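PDB 6T7J: carbon monoxide dehydrogenase from Thermococcus sp. AM4, which probably catalyses the reversible oxidation of carbon monoxide to carbon dioxide at cluster C, which is nickel-free and broken in this as-isolated enzyme. Local coordinates for residues Met171-Pro176 with Trp228-Met233; Gly187-Ile193 with Ile220-Ala225. All coordinates share one frame; numbering follows the deposited sequence.

Contact 1 (Met171-Pro176 with Trp228-Met233)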
loop_
_atom_site.group_PDB
_atom_site.type_symbol
_atom_site.label_atom_id
_atom_site.label_comp_id
_atom_site.label_asym_id
_atom_site.label_seq_id
_atom_site.Cartn_x
_atom_site.Cartn_y
_atom_site.Cartn_z
ATOM N N MET A 171 18.213 4.775 11.701
ATOM C CA MET A 171 17.760 5.948 12.443
ATOM C C MET A 171 17.253 5.599 13.839
ATOM O O MET A 171 17.146 6.493 14.688
ATOM C CB MET A 171 16.670 6.679 11.657
ATOM C CG MET A 171 17.173 7.380 10.406
ATOM S SD MET A 171 18.250 8.779 10.766
ATOM C CE MET A 171 17.040 10.054 11.096
ATOM N N LEU A 172 16.956 4.323 14.101
ATOM C CA LEU A 172 16.581 3.897 15.445
ATOM C C LEU A 172 17.668 4.186 16.473
ATOM O O LEU A 172 17.390 4.122 17.675
ATOM C CB LEU A 172 16.244 2.404 15.455
ATOM C CG LEU A 172 14.957 1.992 14.738
ATOM C CD1 LEU A 172 14.618 0.544 15.038
ATOM C CD2 LEU A 172 13.808 2.906 15.126
ATOM N N ALA A 173 18.888 4.506 16.033
ATOM C CA ALA A 173 19.919 4.952 16.963
ATOM C C ALA A 173 19.504 6.204 17.728
ATOM O O ALA A 173 20.123 6.526 18.747
ATOM C CB ALA A 173 21.230 5.201 16.215
ATOM N N LEU A 174 18.476 6.917 17.263
ATOM C CA LEU A 174 17.966 8.072 17.991
ATOM C C LEU A 174 16.976 7.698 19.086
ATOM O O LEU A 174 16.631 8.556 19.904
ATOM C CB LEU A 174 17.305 9.055 17.020
ATOM C CG LEU A 174 18.244 9.827 16.090
ATOM C CD1 LEU A 174 17.550 10.156 14.780
ATOM C CD2 LEU A 174 18.737 11.094 16.763
ATOM N N ALA A 175 16.512 6.450 19.124
ATOM C CA ALA A 175 15.541 6.015 20.119
ATOM C C ALA A 175 16.249 5.435 21.341
ATOM O O ALA A 175 17.280 4.769 21.202
ATOM C CB ALA A 175 14.598 4.968 19.531
ATOM N N PRO A 176 15.716 5.676 22.541
ATOM C CA PRO A 176 16.368 5.168 23.755
ATOM C C PRO A 176 16.409 3.646 23.783
ATOM O O PRO A 176 15.576 2.969 23.178
ATOM C CB PRO A 176 15.498 5.724 24.889
ATOM C CG PRO A 176 14.192 6.075 24.244
ATOM C CD PRO A 176 14.524 6.485 22.847
ATOM N N TRP A 228 10.205 7.094 13.665
ATOM C CA TRP A 228 11.590 7.095 14.113
ATOM C C TRP A 228 12.593 7.009 12.966
ATOM O O TRP A 228 13.788 6.828 13.219
ATOM C CB TRP A 228 11.818 5.946 15.097
ATOM C CG TRP A 228 11.299 6.244 16.470
ATOM C CD1 TRP A 228 10.130 5.805 17.017
ATOM C CD2 TRP A 228 11.929 7.057 17.466
ATOM N NE1 TRP A 228 9.994 6.291 18.295
ATOM C CE2 TRP A 228 11.086 7.064 18.594
ATOM C CE3 TRP A 228 13.128 7.777 17.515
ATOM C CZ2 TRP A 228 11.400 7.763 19.758
ATOM C CZ3 TRP A 228 13.437 8.473 18.671
ATOM C CH2 TRP A 228 12.578 8.460 19.776
ATOM N N SER A 229 12.143 7.141 11.720
ATOM C CA SER A 229 13.059 7.071 10.589
ATOM C C SER A 229 12.643 8.026 9.479
ATOM O O SER A 229 13.297 9.052 9.265
ATOM C CB SER A 229 13.141 5.640 10.056
ATOM O OG SER A 229 14.020 5.560 8.949
ATOM N N GLY A 230 11.562 7.702 8.770
ATOM C CA GLY A 230 11.103 8.503 7.649
ATOM C C GLY A 230 10.779 9.939 8.006
ATOM O O GLY A 230 11.390 10.871 7.477
ATOM N N SER A 231 9.809 10.131 8.903
ATOM C CA SER A 231 9.505 11.476 9.381
ATOM C C SER A 231 10.709 12.092 10.084
ATOM O O SER A 231 10.963 13.299 9.963
ATOM C CB SER A 231 8.296 11.436 10.316
ATOM O OG SER A 231 7.087 11.632 9.605
ATOM N N MET A 232 11.465 11.270 10.818
ATOM C CA MET A 232 12.667 11.750 11.492
ATOM C C MET A 232 13.697 12.250 10.487
ATOM O O MET A 232 14.299 13.315 10.674
ATOM C CB MET A 232 13.255 10.635 12.358
ATOM C CG MET A 232 14.342 11.100 13.309
ATOM S SD MET A 232 13.684 12.021 14.711
ATOM C CE MET A 232 13.012 10.695 15.704
ATOM N N MET A 233 13.920 11.482 9.415
ATOM C CA MET A 233 14.828 11.926 8.362
ATOM C C MET A 233 14.328 13.206 7.713
ATOM O O MET A 233 15.114 14.122 7.446
ATOM C CB MET A 233 14.988 10.837 7.306
ATOM C CG MET A 233 15.985 9.746 7.651
ATOM S SD MET A 233 16.006 8.458 6.387
ATOM C CE MET A 233 14.993 9.224 5.133
#

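Contact 2 (Gly187-Ile193 with Ile220-Ala225)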
loop_
_atom_site.group_PDB
_atom_site.type_symbol
_atom_site.label_atom_id
_atom_site.label_comp_id
_atom_site.label_asym_id
_atom_site.label_seq_id
_atom_site.Cartn_x
_atom_site.Cartn_y
_atom_site.Cartn_z
ATOM N N GLY A 187 8.943 -7.660 18.899
ATOM C CA GLY A 187 9.233 -8.058 17.535
ATOM C C GLY A 187 8.713 -7.105 16.483
ATOM O O GLY A 187 8.329 -7.544 15.394
ATOM N N VAL A 188 8.696 -5.805 16.775
ATOM C CA VAL A 188 8.144 -4.804 15.874
ATOM C C VAL A 188 9.219 -3.838 15.375
ATOM O O VAL A 188 8.903 -2.761 14.876
ATOM C CB VAL A 188 6.983 -4.041 16.541
ATOM C CG1 VAL A 188 5.879 -5.003 16.958
ATOM C CG2 VAL A 188 7.488 -3.247 17.738
ATOM N N LEU A 189 10.488 -4.206 15.509
ATOM C CA LEU A 189 11.568 -3.349 15.044
ATOM C C LEU A 189 11.496 -3.206 13.528
ATOM O O LEU A 189 11.537 -4.223 12.815
ATOM C CB LEU A 189 12.926 -3.912 15.459
ATOM C CG LEU A 189 13.337 -3.686 16.916
ATOM C CD1 LEU A 189 14.597 -4.465 17.251
ATOM C CD2 LEU A 189 13.529 -2.205 17.200
ATOM N N PRO A 190 11.378 -1.994 12.995
ATOM C CA PRO A 190 11.303 -1.830 11.541
ATOM C C PRO A 190 12.660 -2.025 10.883
ATOM O O PRO A 190 13.704 -1.674 11.438
ATOM C CB PRO A 190 10.804 -0.393 11.372
ATOM C CG PRO A 190 11.285 0.310 12.596
ATOM C CD PRO A 190 11.271 -0.708 13.709
ATOM N N ARG A 191 12.631 -2.585 9.674
ATOM C CA ARG A 191 13.838 -2.951 8.943
ATOM C C ARG A 191 14.125 -2.031 7.765
ATOM O O ARG A 191 15.233 -1.500 7.649
ATOM C CB ARG A 191 13.724 -4.405 8.463
ATOM C CG ARG A 191 13.395 -5.387 9.580
ATOM C CD ARG A 191 12.621 -6.587 9.064
ATOM N NE ARG A 191 11.290 -6.215 8.593
ATOM C CZ ARG A 191 10.376 -7.083 8.171
ATOM N NH1 ARG A 191 9.193 -6.651 7.759
ATOM N NH2 ARG A 191 10.645 -8.381 8.158
ATOM N N ALA A 192 13.152 -1.835 6.877
ATOM C CA ALA A 192 13.270 -0.879 5.783
ATOM C C ALA A 192 11.877 -0.344 5.485
ATOM O O ALA A 192 10.922 -1.121 5.402
ATOM C CB ALA A 192 13.886 -1.522 4.537
ATOM N N ILE A 193 11.772 0.975 5.312
ATOM C CA ILE A 193 10.469 1.642 5.352
ATOM C C ILE A 193 9.563 1.139 4.234
ATOM O O ILE A 193 8.443 0.661 4.477
ATOM C CB ILE A 193 10.646 3.168 5.276
ATOM C CG1 ILE A 193 11.761 3.637 6.212
ATOM C CG2 ILE A 193 9.357 3.839 5.638
ATOM C CD1 ILE A 193 12.072 5.123 6.092
ATOM N N ILE A 220 2.185 -1.596 13.904
ATOM C CA ILE A 220 3.074 -0.929 14.853
ATOM C C ILE A 220 4.476 -0.805 14.263
ATOM O O ILE A 220 5.109 0.256 14.335
ATOM C CB ILE A 220 3.083 -1.685 16.194
ATOM C CG1 ILE A 220 1.861 -1.297 17.031
ATOM C CG2 ILE A 220 4.372 -1.414 16.960
ATOM C CD1 ILE A 220 1.488 -2.315 18.080
ATOM N N ARG A 221 4.975 -1.893 13.668
ATOM C CA ARG A 221 6.302 -1.866 13.053
ATOM C C ARG A 221 6.383 -0.822 11.940
ATOM O O ARG A 221 7.372 -0.086 11.833
ATOM C CB ARG A 221 6.657 -3.253 12.513
ATOM C CG ARG A 221 7.943 -3.298 11.694
ATOM C CD ARG A 221 8.564 -4.691 11.692
ATOM N NE ARG A 221 7.688 -5.691 11.086
ATOM C CZ ARG A 221 7.949 -6.994 11.053
ATOM N NH1 ARG A 221 9.066 -7.465 11.594
ATOM N NH2 ARG A 221 7.091 -7.830 10.480
ATOM N N THR A 222 5.342 -0.736 11.110
ATOM C CA THR A 222 5.336 0.225 10.009
ATOM C C THR A 222 5.255 1.659 10.524
ATOM O O THR A 222 5.944 2.555 10.014
ATOM C CB THR A 222 4.169 -0.075 9.066
ATOM O OG1 THR A 222 4.259 -1.432 8.609
ATOM C CG2 THR A 222 4.190 0.862 7.868
ATOM N N SER A 223 4.417 1.896 11.534
ATOM C CA SER A 223 4.353 3.217 12.146
ATOM C C SER A 223 5.700 3.612 12.734
ATOM O O SER A 223 6.095 4.781 12.671
ATOM C CB SER A 223 3.270 3.243 13.221
ATOM O OG SER A 223 3.736 2.626 14.411
ATOM N N LEU A 224 6.423 2.648 13.309
ATOM C CA LEU A 224 7.750 2.948 13.836
ATOM C C LEU A 224 8.723 3.279 12.712
ATOM O O LEU A 224 9.561 4.178 12.854
ATOM C CB LEU A 224 8.263 1.777 14.671
ATOM C CG LEU A 224 7.570 1.590 16.022
ATOM C CD1 LEU A 224 8.158 0.402 16.777
ATOM C CD2 LEU A 224 7.661 2.862 16.849
ATOM N N ALA A 225 8.630 2.560 11.588
ATOM C CA ALA A 225 9.415 2.929 10.413
ATOM C C ALA A 225 9.118 4.357 9.971
ATOM O O ALA A 225 10.008 5.054 9.473
ATOM C CB ALA A 225 9.150 1.955 9.264
#

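Contact 1 (Met171-Pro176 with Trp228-Met233)
Ala175 sets its methyl group over one face of the Trp228 indole, with CB 3.8 Å from the centroid of the six-membered ring and only 12° off the ring normal, a well-directed CH-pi contact. The small residue suits the place, because a backbone carbon also comes down on the ring: Ala175 CA is 3.5 Å from Trp228 CZ3. With CG beside the backbone N, Trp228 swings its six-membered ring across the end of the 3-10 turn, where the carbonyl oxygen of Leu174 meets CZ3 obliquely. Leu172 stands at about a right angle to the tryptophan side chain and lays CD2 3.6 Å from Trp228 CB.

Flexible thioethers fill the other half. The Met171 chain is bent at both chi2 (-68°) and chi3 (-82°), which curls its methyl between two helix residues: Met171 CE lies 3.6 Å from Met232 CG and equally near Met233 CG. Leu174 CD1 comes to the same Met232 CG, beside the Met171 methyl, at 3.7 Å. A long unbranched chain that can bend at two torsions suits a place where the methyl must fit between these two carbons. The polar groups look elsewhere: Ser229 OG bonds to Glu160, which also takes Met171 N, and Trp228 NE1 bonds to Ser570.

Trp183 meets the indole edge-to-face, and helices 146-162 and 525-538 close round the contact. The arrangement is characteristic of a buried helix-to-loop junction in the helical part of a Prismane/CO dehydrogenase family protein, an apolar seam joining the turn before helix 177-186 to helix 212-242.

Contact 2 (Gly187-Ile193 with Ile220-Ala225)
Arg191 and Arg221 lie face to face, their guanidinium groups stacked with centres 3.8 Å apart and planes only 8° from parallel. NH1 of Arg191 sits over the centre of the Arg221 group, 3.5 Å from its CZ. With CG anti to the backbone N (chi1 173°) and chi2 extended, Arg221 brings its CD to 3.2 Å from Leu189 O, and the bend at chi3 then turns the guanidinium onto that of Arg191. Nearer the helix, the oxygen of Val188 meets CA and CB of Arg221, the CA-H...O contact being 3.3 Å long from Arg221 CA.

Away from the guanidinium pair, along the helix, the contact is apolar. Pro190, rigid and without an N-H to satisfy, presses CB 3.6 Å from Ala225 CB and sets its ring at about a right angle to Leu224; the small alanine lets the loop come close. Val188 CG2 rests against both Ile220 CG2 (3.7 Å) and Leu224 CD1.

The loop starts with a Schellman motif: Gly187, at positive phi, is the C-prime residue ending helix 177-186, with Val188 N bonded to Trp183 O and Gly187 N to Glu184 O. Ala192 is then the N-cap of helix 193-203, making the segment the short connection between helices 177-186 and 193-203, packed against helix 212-242.

Cutting Arg221 back to an alanine would probably leave the Arg191 guanidinium without its stacking partner and open a gap beside the Leu189 carbonyl. Acidic neighbours probably offset the two like charges: Arg191 forms salt bridges to Glu196 and Glu199, whereas Arg221 has weak, long ion pairs with both.

How the contacts relate
From the N terminus, the chain leaves helix 146-162, passes through 171-176, forms helix 177-186 and turns through 187-193. Helix 193-203 and a further connection then lead into helix 212-242, which supplies 220-225 and, two residues further on, 228-233. Contact 2 thus closes a shorter, largely helical loop lying wholly within the longer one that contact 1 closes; the two do not cross. Neighbouring parts of a single helix therefore receive both incoming loops, one at each end of helix 177-186. The two contacts also touch: Leu172 CD1 packs 3.7 Å from Leu189 CD2, and Ile193 CD1 lies 3.5 Å from Ser229 OG.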